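Local coordinates for protein 2-methyl-aconitate isomerase (Shewanella oneidensis, PDB 5K87) that isomerises 2-methyl-trans-aconitate to 2-methyl-cis-aconitate by base-catalysed proton abstraction in the 2-methylcitrate cycle of propionate breakdown, at residues V27-Q32 against L50-S55; F119-G124 against C137-W142; G195-T200 against W375-A380; D205-P210 against A263-L268. The protein carries 1 engineered substitution. All blocks are in the same frame, centred on the assembly; numbering follows the deposited sequence.

Four contacts sample a chain of the diaminopimelate epimerase-like superfamily, whose members typically have two lobes, each with strands curled round a helix. From the N terminus, contact 1 closes a short loop between strand 24-30 and the end of helix 43-53. Contact 2 follows, bringing the end of helix 113-122 against strand 135-143; contacts 1 and 2 touch where Phe28 and Arg30 pack on Phe119. Contact 3 closes a far longer excursion, from the loop at 195-200 to strand 374-391. Contact 4, joining strand 205-209 to the end of helix 249-266, falls within that span, and Thr200 probably hydrogen-bonds Asp205 between them. Contacts 1 and 3 flank the chain's centre, as do 2 and 4.

Contact 1 of 4, residues V27-Q32 against L50-S55; sequences VFFRLQ and LRVIGS
Val27 and Phe29 meet Val52 and Ile53 where a strand of the curled sheet packs against the last turn of a helix, in a chain of the diaminopimelate epimerase-like superfamily. No hydrogen bond crosses; the contact is made by methyl groups and one ring. Val27 CG1, anti to the backbone N (chi1 -176°), meets Val52 CG1 at 4.2 Å, while its CG2, beside the N, reaches Ile53 CD1. Val27 and Ile53 run past each other in opposite directions, so their methyls meet alongside. Val52 likewise uses both branches, its CG2 coming obliquely to the rim atom CZ of the Phe29 ring at 4.3 Å. Ile53 does not start out aimed at the strand, yet its outer end, CD1, comes to it.

Ile53 also lies beside Ser74, in the substrate-binding segment that is altered in this structure, though the bound malonate is about 12 Å from the isoleucine side chain. The helix finishes in a Schellman motif with Gly54, of positive phi, as the C-prime residue. Gly54 N pairs with Arg51 O, and Leu50 O, which also accepts from Gly54 N, takes the motif's other bond from Ser55 N at 2.9 Å.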
loop_
_atom_site.group_PDB
_atom_site.type_symbol
_atom_site.label_atom_id
_atom_site.label_comp_id
_atom_site.label_asym_id
_atom_site.label_seq_id
_atom_site.Cartn_x
_atom_site.Cartn_y
_atom_site.Cartn_z
ATOM N N VAL A 27 9.189 -1.138 8.266
ATOM C CA VAL A 27 9.476 -0.174 9.313
ATOM C C VAL A 27 10.553 -0.757 10.219
ATOM O O VAL A 27 10.403 -1.866 10.758
ATOM C CB VAL A 27 8.216 0.177 10.136
ATOM C CG1 VAL A 27 8.552 1.257 11.145
ATOM C CG2 VAL A 27 7.073 0.613 9.227
ATOM N N PHE A 28 11.642 -0.004 10.366
ATOM C CA PHE A 28 12.846 -0.422 11.081
ATOM C C PHE A 28 12.998 0.323 12.394
ATOM O O PHE A 28 12.821 1.547 12.443
ATOM C CB PHE A 28 14.078 -0.101 10.234
ATOM C CG PHE A 28 14.250 -1.002 9.046
ATOM C CD1 PHE A 28 13.355 -0.956 7.995
ATOM C CD2 PHE A 28 15.311 -1.893 8.977
ATOM C CE1 PHE A 28 13.496 -1.799 6.904
ATOM C CE2 PHE A 28 15.470 -2.735 7.874
ATOM C CZ PHE A 28 14.556 -2.686 6.850
ATOM N N PHE A 29 13.348 -0.407 13.447
ATOM C CA PHE A 29 13.568 0.153 14.773
ATOM C C PHE A 29 14.893 -0.321 15.337
ATOM O O PHE A 29 15.256 -1.503 15.201
ATOM C CB PHE A 29 12.505 -0.348 15.756
ATOM C CG PHE A 29 11.087 -0.063 15.351
ATOM C CD1 PHE A 29 10.450 1.093 15.767
ATOM C CD2 PHE A 29 10.381 -0.975 14.585
ATOM C CE1 PHE A 29 9.134 1.337 15.408
ATOM C CE2 PHE A 29 9.068 -0.730 14.223
ATOM C CZ PHE A 29 8.448 0.424 14.639
ATOM N N ARG A 30 15.596 0.578 16.018
ATOM C CA ARG A 30 16.649 0.173 16.936
ATOM C C ARG A 30 15.973 -0.300 18.198
ATOM O O ARG A 30 15.043 0.353 18.685
ATOM C CB ARG A 30 17.502 1.363 17.354
ATOM C CG ARG A 30 18.513 1.886 16.376
ATOM C CD ARG A 30 19.576 2.727 17.117
ATOM N NE ARG A 30 18.955 3.750 17.954
ATOM C CZ ARG A 30 19.616 4.664 18.659
ATOM N NH1 ARG A 30 20.943 4.695 18.635
ATOM N NH2 ARG A 30 18.943 5.548 19.385
ATOM N N LEU A 31 16.448 -1.408 18.747
ATOM C CA LEU A 31 15.880 -1.962 19.967
ATOM C C LEU A 31 15.757 -0.917 21.077
ATOM O O LEU A 31 14.712 -0.795 21.713
ATOM C CB LEU A 31 16.733 -3.136 20.439
ATOM C CG LEU A 31 16.325 -3.787 21.758
ATOM C CD1 LEU A 31 14.959 -4.446 21.630
ATOM C CD2 LEU A 31 17.368 -4.808 22.176
ATOM N N GLN A 32 16.815 -0.145 21.282
ATOM C CA GLN A 32 16.828 0.837 22.367
ATOM C C GLN A 32 15.828 1.986 22.197
ATOM O O GLN A 32 15.544 2.709 23.154
ATOM C CB GLN A 32 18.237 1.392 22.588
ATOM C CG GLN A 32 18.698 2.336 21.500
ATOM C CD GLN A 32 20.186 2.605 21.548
ATOM O OE1 GLN A 32 20.637 3.529 22.221
ATOM N NE2 GLN A 32 20.957 1.801 20.822
ATOM N N LEU A 50 1.881 -4.200 15.508
ATOM C CA LEU A 50 0.580 -4.285 14.858
ATOM C C LEU A 50 -0.019 -2.903 14.635
ATOM O O LEU A 50 -0.493 -2.589 13.530
ATOM C CB LEU A 50 -0.374 -5.152 15.686
ATOM C CG LEU A 50 -0.151 -6.663 15.583
ATOM C CD1 LEU A 50 -0.783 -7.366 16.781
ATOM C CD2 LEU A 50 -0.739 -7.211 14.293
ATOM N N ARG A 51 0.014 -2.062 15.655
ATOM C CA ARG A 51 -0.599 -0.754 15.546
ATOM C C ARG A 51 0.186 0.164 14.615
ATOM O O ARG A 51 -0.402 0.957 13.892
ATOM C CB ARG A 51 -0.742 -0.131 16.933
ATOM C CG ARG A 51 -1.696 1.035 16.977
ATOM C CD ARG A 51 -3.108 0.621 16.582
ATOM N NE ARG A 51 -3.942 1.801 16.414
ATOM C CZ ARG A 51 -3.968 2.534 15.309
ATOM N NH1 ARG A 51 -3.216 2.190 14.263
ATOM N NH2 ARG A 51 -4.756 3.592 15.241
ATOM N N VAL A 52 1.511 0.057 14.630
ATOM C CA VAL A 52 2.318 0.857 13.701
ATOM C C VAL A 52 1.931 0.534 12.253
ATOM O O VAL A 52 1.770 1.423 11.421
ATOM C CB VAL A 52 3.828 0.633 13.906
ATOM C CG1 VAL A 52 4.628 1.236 12.756
ATOM C CG2 VAL A 52 4.277 1.216 15.249
ATOM N N ILE A 53 1.777 -0.755 11.961
ATOM C CA ILE A 53 1.489 -1.215 10.609
ATOM C C ILE A 53 0.018 -1.004 10.199
ATOM O O ILE A 53 -0.277 -0.829 9.021
ATOM C CB ILE A 53 1.938 -2.689 10.476
ATOM C CG1 ILE A 53 3.463 -2.781 10.455
ATOM C CG2 ILE A 53 1.315 -3.376 9.271
ATOM C CD1 ILE A 53 4.111 -2.184 9.197
ATOM N N GLY A 54 -0.891 -1.026 11.174
ATOM C CA GLY A 54 -2.307 -0.804 10.915
ATOM C C GLY A 54 -3.133 -2.083 10.950
ATOM O O GLY A 54 -4.187 -2.163 10.311
ATOM N N SER A 55 -2.667 -3.070 11.708
ATOM C CA SER A 55 -3.303 -4.383 11.830
ATOM C C SER A 55 -3.804 -4.620 13.248
ATOM O O SER A 55 -3.346 -3.971 14.181
ATOM C CB SER A 55 -2.284 -5.468 11.490
ATOM O OG SER A 55 -1.993 -5.477 10.112
#

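Contact 2 of 4, residues F119-G124 against C137-W142; sequences FAISNG and CTVRIW
Ile121, in the final turn of its helix, faces Val139 on a strand, their CA atoms standing 8.1 Å apart, the nearest such pair across the contact. Ile121 is the one helix side chain that makes the close contacts. Its CG1 lies beside the backbone N (chi1 -68°), and a near-trans chi2 (161°) carries CD1 on toward the strand, where it settles between two residues that point from the same face. Val139 CG2 lies 3.7 Å from Ile121 CD1, the two side chains meeting at a slant, and Cys137 SG is 3.8 Å from the same methyl. CG1 follows close behind, touching both partners. With an alanine in place of Ile121, Cys137 SG and Val139 CG2 would probably lose their helix partner, leaving a gap between helix and strand.

Asn123 finishes the turn: its ND2 donates to Phe119 O at 3.0 Å, nearly in its own amide plane, with an N-H...O angle of 159°. The same nitrogen sits above the centre of the Phe119 ring. Ile126, from a loop, and Val154, on strand 148-157, also pack against Ile121. The whole is a helix end laid on a sheet face, consistent with the lobes of diaminopimelate epimerase-like proteins.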
loop_
_atom_site.group_PDB
_atom_site.type_symbol
_atom_site.label_atom_id
_atom_site.label_comp_id
_atom_site.label_asym_id
_atom_site.label_seq_id
_atom_site.Cartn_x
_atom_site.Cartn_y
_atom_site.Cartn_z
ATOM N N PHE A 119 20.849 0.280 7.642
ATOM C CA PHE A 119 20.295 0.830 8.873
ATOM C C PHE A 119 21.308 0.711 10.007
ATOM O O PHE A 119 21.503 1.648 10.786
ATOM C CB PHE A 119 18.984 0.131 9.247
ATOM C CG PHE A 119 18.339 0.678 10.504
ATOM C CD1 PHE A 119 18.796 0.299 11.765
ATOM C CD2 PHE A 119 17.292 1.571 10.429
ATOM C CE1 PHE A 119 18.201 0.802 12.925
ATOM C CE2 PHE A 119 16.691 2.069 11.584
ATOM C CZ PHE A 119 17.138 1.675 12.821
ATOM N N ALA A 120 21.949 -0.441 10.103
ATOM C CA ALA A 120 22.902 -0.674 11.175
ATOM C C ALA A 120 24.053 0.324 11.117
ATOM O O ALA A 120 24.442 0.888 12.140
ATOM C CB ALA A 120 23.419 -2.091 11.114
ATOM N N ILE A 121 24.596 0.540 9.926
ATOM C CA ILE A 121 25.667 1.511 9.735
ATOM C C ILE A 121 25.202 2.917 10.116
ATOM O O ILE A 121 25.883 3.638 10.848
ATOM C CB ILE A 121 26.158 1.505 8.288
ATOM C CG1 ILE A 121 26.864 0.181 7.979
ATOM C CG2 ILE A 121 27.086 2.708 8.029
ATOM C CD1 ILE A 121 26.974 -0.112 6.512
ATOM N N SER A 122 24.031 3.298 9.627
ATOM C CA SER A 122 23.522 4.645 9.822
ATOM C C SER A 122 23.093 4.948 11.246
ATOM O O SER A 122 22.930 6.116 11.597
ATOM C CB SER A 122 22.360 4.898 8.871
ATOM O OG SER A 122 22.811 4.817 7.531
ATOM N N ASN A 123 22.895 3.917 12.058
ATOM C CA ASN A 123 22.305 4.105 13.382
ATOM C C ASN A 123 23.157 3.607 14.533
ATOM O O ASN A 123 22.647 3.284 15.600
ATOM C CB ASN A 123 20.899 3.511 13.424
ATOM C CG ASN A 123 19.922 4.329 12.615
ATOM O OD1 ASN A 123 19.415 5.345 13.091
ATOM N ND2 ASN A 123 19.687 3.927 11.373
ATOM N N GLY A 124 24.463 3.556 14.309
ATOM C CA GLY A 124 25.389 3.330 15.405
ATOM C C GLY A 124 25.459 1.906 15.923
ATOM O O GLY A 124 25.870 1.685 17.063
ATOM N N CYS A 137 31.582 -1.361 3.480
ATOM C CA CYS A 137 31.467 -1.860 4.839
ATOM C C CYS A 137 30.786 -3.223 4.808
ATOM O O CYS A 137 29.625 -3.341 4.407
ATOM C CB CYS A 137 30.657 -0.894 5.704
ATOM S SG CYS A 137 30.384 -1.473 7.384
ATOM N N THR A 138 31.510 -4.252 5.222
ATOM C CA THR A 138 30.966 -5.597 5.261
ATOM C C THR A 138 30.271 -5.821 6.603
ATOM O O THR A 138 30.917 -5.949 7.649
ATOM C CB THR A 138 32.078 -6.627 5.014
ATOM O OG1 THR A 138 32.548 -6.487 3.666
ATOM C CG2 THR A 138 31.577 -8.035 5.223
ATOM N N VAL A 139 28.943 -5.822 6.569
ATOM C CA VAL A 139 28.145 -5.953 7.781
ATOM C C VAL A 139 27.820 -7.417 8.008
ATOM O O VAL A 139 27.212 -8.070 7.147
ATOM C CB VAL A 139 26.836 -5.142 7.686
ATOM C CG1 VAL A 139 26.049 -5.267 8.974
ATOM C CG2 VAL A 139 27.141 -3.683 7.399
ATOM N N ARG A 140 28.224 -7.930 9.165
ATOM C CA ARG A 140 27.987 -9.320 9.521
ATOM C C ARG A 140 26.724 -9.392 10.368
ATOM O O ARG A 140 26.700 -8.959 11.523
ATOM C CB ARG A 140 29.198 -9.884 10.271
ATOM C CG ARG A 140 30.514 -9.760 9.478
ATOM C CD ARG A 140 31.747 -9.915 10.371
ATOM N NE ARG A 140 31.784 -8.884 11.401
ATOM C CZ ARG A 140 32.614 -8.885 12.439
ATOM N NH1 ARG A 140 33.489 -9.871 12.595
ATOM N NH2 ARG A 140 32.558 -7.905 13.329
ATOM N N ILE A 141 25.655 -9.897 9.765
ATOM C CA ILE A 141 24.341 -9.876 10.396
ATOM C C ILE A 141 24.035 -11.223 11.025
ATOM O O ILE A 141 24.161 -12.258 10.373
ATOM C CB ILE A 141 23.243 -9.554 9.359
ATOM C CG1 ILE A 141 23.503 -8.200 8.692
ATOM C CG2 ILE A 141 21.884 -9.558 10.020
ATOM C CD1 ILE A 141 22.752 -8.000 7.397
ATOM N N TRP A 142 23.639 -11.213 12.289
ATOM C CA TRP A 142 23.096 -12.400 12.930
ATOM C C TRP A 142 21.587 -12.360 12.755
ATOM O O TRP A 142 20.898 -11.504 13.321
ATOM C CB TRP A 142 23.466 -12.443 14.410
ATOM C CG TRP A 142 22.877 -13.614 15.140
ATOM C CD1 TRP A 142 21.953 -13.575 16.150
ATOM C CD2 TRP A 142 23.175 -14.999 14.921
ATOM N NE1 TRP A 142 21.663 -14.853 16.571
ATOM C CE2 TRP A 142 22.391 -15.740 15.832
ATOM C CE3 TRP A 142 24.023 -15.680 14.041
ATOM C CZ2 TRP A 142 22.444 -17.135 15.891
ATOM C CZ3 TRP A 142 24.063 -17.072 14.098
ATOM C CH2 TRP A 142 23.280 -17.777 15.021
#

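Contact 3 of 4, residues G195-T200 against W375-A380; sequences GCMFPT and WTVIKA
Met197 carries this contact, meeting Trp375 and Val377 on strand 374-391; of the residues involved it buries the most surface, and Trp375 and Val377 come next. The thioether does the reaching. Its chain leaves the loop extended, with CG anti to the backbone N (chi1 178°), and then bends at the sulphur (chi3 47°), so that the terminal methyl turns back against the start of the strand. CE lies 4.1 Å from Trp375 CB and 4.0 Å from the carbonyl oxygen of the same residue. It is thus the root of the tryptophan that is touched, whereas the indole leads away from the loop. The sulphur serves the second partner, SD standing 4.3 Å from Val377 CG2.

Trp375 and Val377 both direct their CB atoms to the loop, while Thr376 between them turns its own away, as expected of an extended strand. Within the loop, Met197 CG rests over one face of the Phe198 ring, 3.6 Å above the plane and displaced toward the rim.

The contact links an irregular loop to a long strand without a hydrogen bond between them. Thr332 of helix 324-334 touches both Met197 and Val377. Strand 213-221 takes Met197 and Phe198 through Ile220, and Trp375 packs on Ala368 and Gln370 of strand 360-371.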
loop_
_atom_site.group_PDB
_atom_site.type_symbol
_atom_site.label_atom_id
_atom_site.label_comp_id
_atom_site.label_asym_id
_atom_site.label_seq_id
_atom_site.Cartn_x
_atom_site.Cartn_y
_atom_site.Cartn_z
ATOM N N GLY A 195 14.040 -29.681 10.098
ATOM C CA GLY A 195 15.399 -29.266 9.800
ATOM C C GLY A 195 16.060 -30.099 8.720
ATOM O O GLY A 195 15.390 -30.883 8.044
ATOM N N CYS A 196 17.376 -29.932 8.583
ATOM C CA CYS A 196 18.169 -30.484 7.477
ATOM C C CYS A 196 17.825 -29.799 6.162
ATOM O O CYS A 196 16.778 -29.162 6.036
ATOM C CB CYS A 196 18.000 -32.001 7.332
ATOM S SG CYS A 196 18.346 -32.946 8.819
ATOM N N MET A 197 18.705 -29.932 5.177
ATOM C CA MET A 197 18.436 -29.334 3.885
ATOM C C MET A 197 17.194 -29.971 3.276
ATOM O O MET A 197 16.303 -29.273 2.806
ATOM C CB MET A 197 19.635 -29.462 2.946
ATOM C CG MET A 197 19.364 -28.888 1.572
ATOM S SD MET A 197 20.865 -28.529 0.642
ATOM C CE MET A 197 21.797 -30.036 0.899
ATOM N N PHE A 198 17.130 -31.301 3.310
ATOM C CA PHE A 198 15.972 -32.030 2.807
ATOM C C PHE A 198 15.337 -32.823 3.941
ATOM O O PHE A 198 15.739 -33.954 4.207
ATOM C CB PHE A 198 16.392 -32.959 1.666
ATOM C CG PHE A 198 16.944 -32.231 0.477
ATOM C CD1 PHE A 198 16.103 -31.505 -0.350
ATOM C CD2 PHE A 198 18.305 -32.244 0.197
ATOM C CE1 PHE A 198 16.599 -30.820 -1.441
ATOM C CE2 PHE A 198 18.811 -31.555 -0.895
ATOM C CZ PHE A 198 17.954 -30.837 -1.713
ATOM N N PRO A 199 14.344 -32.230 4.624
ATOM C CA PRO A 199 13.766 -32.869 5.816
ATOM C C PRO A 199 13.201 -34.271 5.576
ATOM O O PRO A 199 13.220 -35.081 6.503
ATOM C CB PRO A 199 12.659 -31.896 6.248
ATOM C CG PRO A 199 12.442 -30.993 5.086
ATOM C CD PRO A 199 13.747 -30.909 4.361
ATOM N N THR A 200 12.732 -34.563 4.367
ATOM C CA THR A 200 12.245 -35.910 4.063
ATOM C C THR A 200 13.384 -36.875 3.727
ATOM O O THR A 200 13.176 -38.086 3.630
ATOM C CB THR A 200 11.284 -35.912 2.870
ATOM O OG1 THR A 200 12.019 -35.617 1.676
ATOM C CG2 THR A 200 10.181 -34.887 3.061
ATOM N N TRP A 375 26.090 -33.440 -0.040
ATOM C CA TRP A 375 26.120 -32.034 -0.409
ATOM C C TRP A 375 26.174 -31.104 0.784
ATOM O O TRP A 375 25.459 -31.288 1.769
ATOM C CB TRP A 375 24.898 -31.676 -1.240
ATOM C CG TRP A 375 24.960 -32.202 -2.606
ATOM C CD1 TRP A 375 24.151 -33.148 -3.156
ATOM C CD2 TRP A 375 25.893 -31.827 -3.623
ATOM N NE1 TRP A 375 24.516 -33.380 -4.454
ATOM C CE2 TRP A 375 25.586 -32.586 -4.766
ATOM C CE3 TRP A 375 26.961 -30.926 -3.675
ATOM C CZ2 TRP A 375 26.300 -32.469 -5.952
ATOM C CZ3 TRP A 375 27.671 -30.808 -4.851
ATOM C CH2 TRP A 375 27.340 -31.580 -5.976
ATOM N N THR A 376 27.033 -30.099 0.678
ATOM C CA THR A 376 27.009 -28.972 1.589
ATOM C C THR A 376 26.898 -27.714 0.742
ATOM O O THR A 376 27.454 -27.639 -0.359
ATOM C CB THR A 376 28.287 -28.886 2.423
ATOM O OG1 THR A 376 29.395 -28.617 1.560
ATOM C CG2 THR A 376 28.530 -30.190 3.171
ATOM N N VAL A 377 26.161 -26.729 1.241
ATOM C CA VAL A 377 26.080 -25.444 0.563
ATOM C C VAL A 377 26.726 -24.375 1.425
ATOM O O VAL A 377 26.250 -24.050 2.512
ATOM C CB VAL A 377 24.641 -25.062 0.194
ATOM C CG1 VAL A 377 24.616 -23.685 -0.451
ATOM C CG2 VAL A 377 24.061 -26.098 -0.756
ATOM N N ILE A 378 27.834 -23.849 0.936
ATOM C CA ILE A 378 28.647 -22.917 1.693
ATOM C C ILE A 378 27.955 -21.564 1.860
ATOM O O ILE A 378 27.984 -20.967 2.941
ATOM C CB ILE A 378 30.010 -22.735 1.003
ATOM C CG1 ILE A 378 30.780 -24.060 1.016
ATOM C CG2 ILE A 378 30.815 -21.634 1.674
ATOM C CD1 ILE A 378 32.091 -24.020 0.268
ATOM N N LYS A 379 27.345 -21.089 0.783
ATOM C CA LYS A 379 26.684 -19.794 0.796
ATOM C C LYS A 379 25.808 -19.654 -0.429
ATOM O O LYS A 379 25.998 -20.351 -1.438
ATOM C CB LYS A 379 27.704 -18.653 0.831
ATOM C CG LYS A 379 28.557 -18.562 -0.419
ATOM C CD LYS A 379 29.342 -17.253 -0.483
ATOM C CE LYS A 379 30.479 -17.224 0.521
ATOM N NZ LYS A 379 31.317 -15.994 0.369
ATOM N N ALA A 380 24.834 -18.759 -0.324
ATOM C CA ALA A 380 24.048 -18.317 -1.463
ATOM C C ALA A 380 24.176 -16.807 -1.558
ATOM O O ALA A 380 24.177 -16.110 -0.538
ATOM C CB ALA A 380 22.603 -18.718 -1.305
#

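Contact 4 of 4, residues D205-P210 against A263-L268; sequences DVLEVP and ALRMGL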
loop_
_atom_site.group_PDB
_atom_site.type_symbol
_atom_site.label_atom_id
_atom_site.label_comp_id
_atom_site.label_asym_id
_atom_site.label_seq_id
_atom_site.Cartn_x
_atom_site.Cartn_y
_atom_site.Cartn_z
ATOM N N ASP A 205 9.886 -35.798 -3.802
ATOM C CA ASP A 205 8.920 -36.639 -3.135
ATOM C C ASP A 205 7.638 -36.609 -3.927
ATOM O O ASP A 205 7.458 -35.769 -4.810
ATOM C CB ASP A 205 8.656 -36.135 -1.716
ATOM C CG ASP A 205 9.805 -36.418 -0.775
ATOM O OD1 ASP A 205 9.928 -37.576 -0.323
ATOM O OD2 ASP A 205 10.586 -35.489 -0.480
ATOM N N VAL A 206 6.755 -37.550 -3.628
ATOM C CA VAL A 206 5.406 -37.487 -4.153
ATOM C C VAL A 206 4.514 -37.015 -3.023
ATOM O O VAL A 206 4.344 -37.706 -2.019
ATOM C CB VAL A 206 4.921 -38.841 -4.688
ATOM C CG1 VAL A 206 3.490 -38.720 -5.187
ATOM C CG2 VAL A 206 5.832 -39.319 -5.806
ATOM N N LEU A 207 3.951 -35.826 -3.186
ATOM C CA LEU A 207 3.104 -35.242 -2.162
ATOM C C LEU A 207 1.659 -35.679 -2.385
ATOM O O LEU A 207 1.017 -35.258 -3.344
ATOM C CB LEU A 207 3.230 -33.719 -2.200
ATOM C CG LEU A 207 2.864 -32.901 -0.965
ATOM C CD1 LEU A 207 3.458 -33.495 0.309
ATOM C CD2 LEU A 207 3.330 -31.464 -1.164
ATOM N N GLU A 208 1.164 -36.543 -1.501
ATOM C CA GLU A 208 -0.193 -37.067 -1.614
ATOM C C GLU A 208 -1.190 -36.158 -0.905
ATOM O O GLU A 208 -1.135 -35.991 0.316
ATOM C CB GLU A 208 -0.275 -38.485 -1.040
ATOM N N VAL A 209 -2.085 -35.560 -1.682
ATOM C CA VAL A 209 -3.110 -34.677 -1.147
ATOM C C VAL A 209 -4.464 -35.269 -1.525
ATOM O O VAL A 209 -5.040 -34.919 -2.552
ATOM C CB VAL A 209 -2.967 -33.249 -1.705
ATOM C CG1 VAL A 209 -3.877 -32.283 -0.948
ATOM C CG2 VAL A 209 -1.516 -32.790 -1.611
ATOM N N PRO A 210 -4.973 -36.186 -0.689
ATOM C CA PRO A 210 -6.134 -37.024 -1.011
ATOM C C PRO A 210 -7.362 -36.233 -1.453
ATOM O O PRO A 210 -7.853 -35.372 -0.722
ATOM C CB PRO A 210 -6.410 -37.769 0.307
ATOM C CG PRO A 210 -5.651 -37.016 1.358
ATOM C CD PRO A 210 -4.454 -36.462 0.659
ATOM N N ALA A 263 3.857 -29.035 4.660
ATOM C CA ALA A 263 4.341 -28.712 6.000
ATOM C C ALA A 263 4.327 -29.937 6.910
ATOM O O ALA A 263 5.251 -30.153 7.695
ATOM C CB ALA A 263 3.515 -27.607 6.604
ATOM N N LEU A 264 3.268 -30.729 6.803
ATOM C CA LEU A 264 3.151 -31.946 7.593
ATOM C C LEU A 264 4.216 -32.956 7.166
ATOM O O LEU A 264 4.892 -33.554 8.006
ATOM C CB LEU A 264 1.752 -32.540 7.422
ATOM C CG LEU A 264 1.377 -33.706 8.339
ATOM C CD1 LEU A 264 1.353 -33.239 9.779
ATOM C CD2 LEU A 264 0.029 -34.271 7.940
ATOM N N ARG A 265 4.375 -33.130 5.858
ATOM C CA ARG A 265 5.358 -34.070 5.327
ATOM C C ARG A 265 6.785 -33.691 5.728
ATOM O O ARG A 265 7.632 -34.566 5.944
ATOM C CB ARG A 265 5.234 -34.177 3.804
ATOM C CG ARG A 265 6.165 -35.193 3.165
ATOM C CD ARG A 265 5.813 -36.615 3.576
ATOM N NE ARG A 265 6.825 -37.568 3.133
ATOM C CZ ARG A 265 7.896 -37.900 3.846
ATOM N NH1 ARG A 265 8.093 -37.353 5.038
ATOM N NH2 ARG A 265 8.771 -38.775 3.368
ATOM N N MET A 266 7.053 -32.394 5.843
ATOM C CA MET A 266 8.378 -31.910 6.220
ATOM C C MET A 266 8.638 -32.034 7.710
ATOM O O MET A 266 9.774 -31.911 8.161
ATOM C CB MET A 266 8.564 -30.451 5.790
ATOM C CG MET A 266 8.632 -30.267 4.290
ATOM S SD MET A 266 8.585 -28.553 3.755
ATOM C CE MET A 266 10.253 -28.025 4.098
ATOM N N GLY A 267 7.581 -32.270 8.477
ATOM C CA GLY A 267 7.700 -32.349 9.920
ATOM C C GLY A 267 7.667 -30.992 10.598
ATOM O O GLY A 267 8.017 -30.866 11.771
ATOM N N LEU A 268 7.238 -29.965 9.870
ATOM C CA LEU A 268 7.130 -28.629 10.448
ATOM C C LEU A 268 5.906 -28.480 11.347
ATOM O O LEU A 268 5.896 -27.662 12.263
ATOM C CB LEU A 268 7.097 -27.568 9.349
ATOM C CG LEU A 268 8.395 -27.424 8.556
ATOM C CD1 LEU A 268 8.142 -26.550 7.337
ATOM C CD2 LEU A 268 9.485 -26.825 9.420
#
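Arg265 meets Asp205 and Leu207 because CG of Arg265 stands anti to the backbone N (chi1 -177°) and the chain then kinks at chi2 (66°), carrying the guanidinium along the strand to Asp205. Asp205 sets out toward the helix, with CG beside the backbone N (chi1 -73°). Leu207 brings its end nearer than its CB, and CD1 touches Arg265 CB at 4.0 Å as the two chains pass in opposite directions. Arg265 and Leu207 are each modelled in two conformers, so these contacts describe one state of the pair.

This is an edge of the fold where strand 205-209 is backed by the last turn of helix 249-266. That helix ends in a Schellman motif at Gly267, whose phi is positive. Leu268 N bonds to Ala263 O at 3.0 Å, and Gly267 N returns to Leu264 O.

The polar ends approach without bonding: Asp205 OD1 is 4.0 Å from Arg265 NH2, well out of the guanidinium plane, and no N-H points at it. The two side chains cross at nearly a right angle. The carboxylate has its bonds elsewhere, OD2 to Thr200 OG1 and OD1 to Asn202 ND2. Arg265 therefore offers a nearby positive charge, which would probably steady the buried anion electrostatically, while the aliphatic base of the arginine does the packing on Leu207.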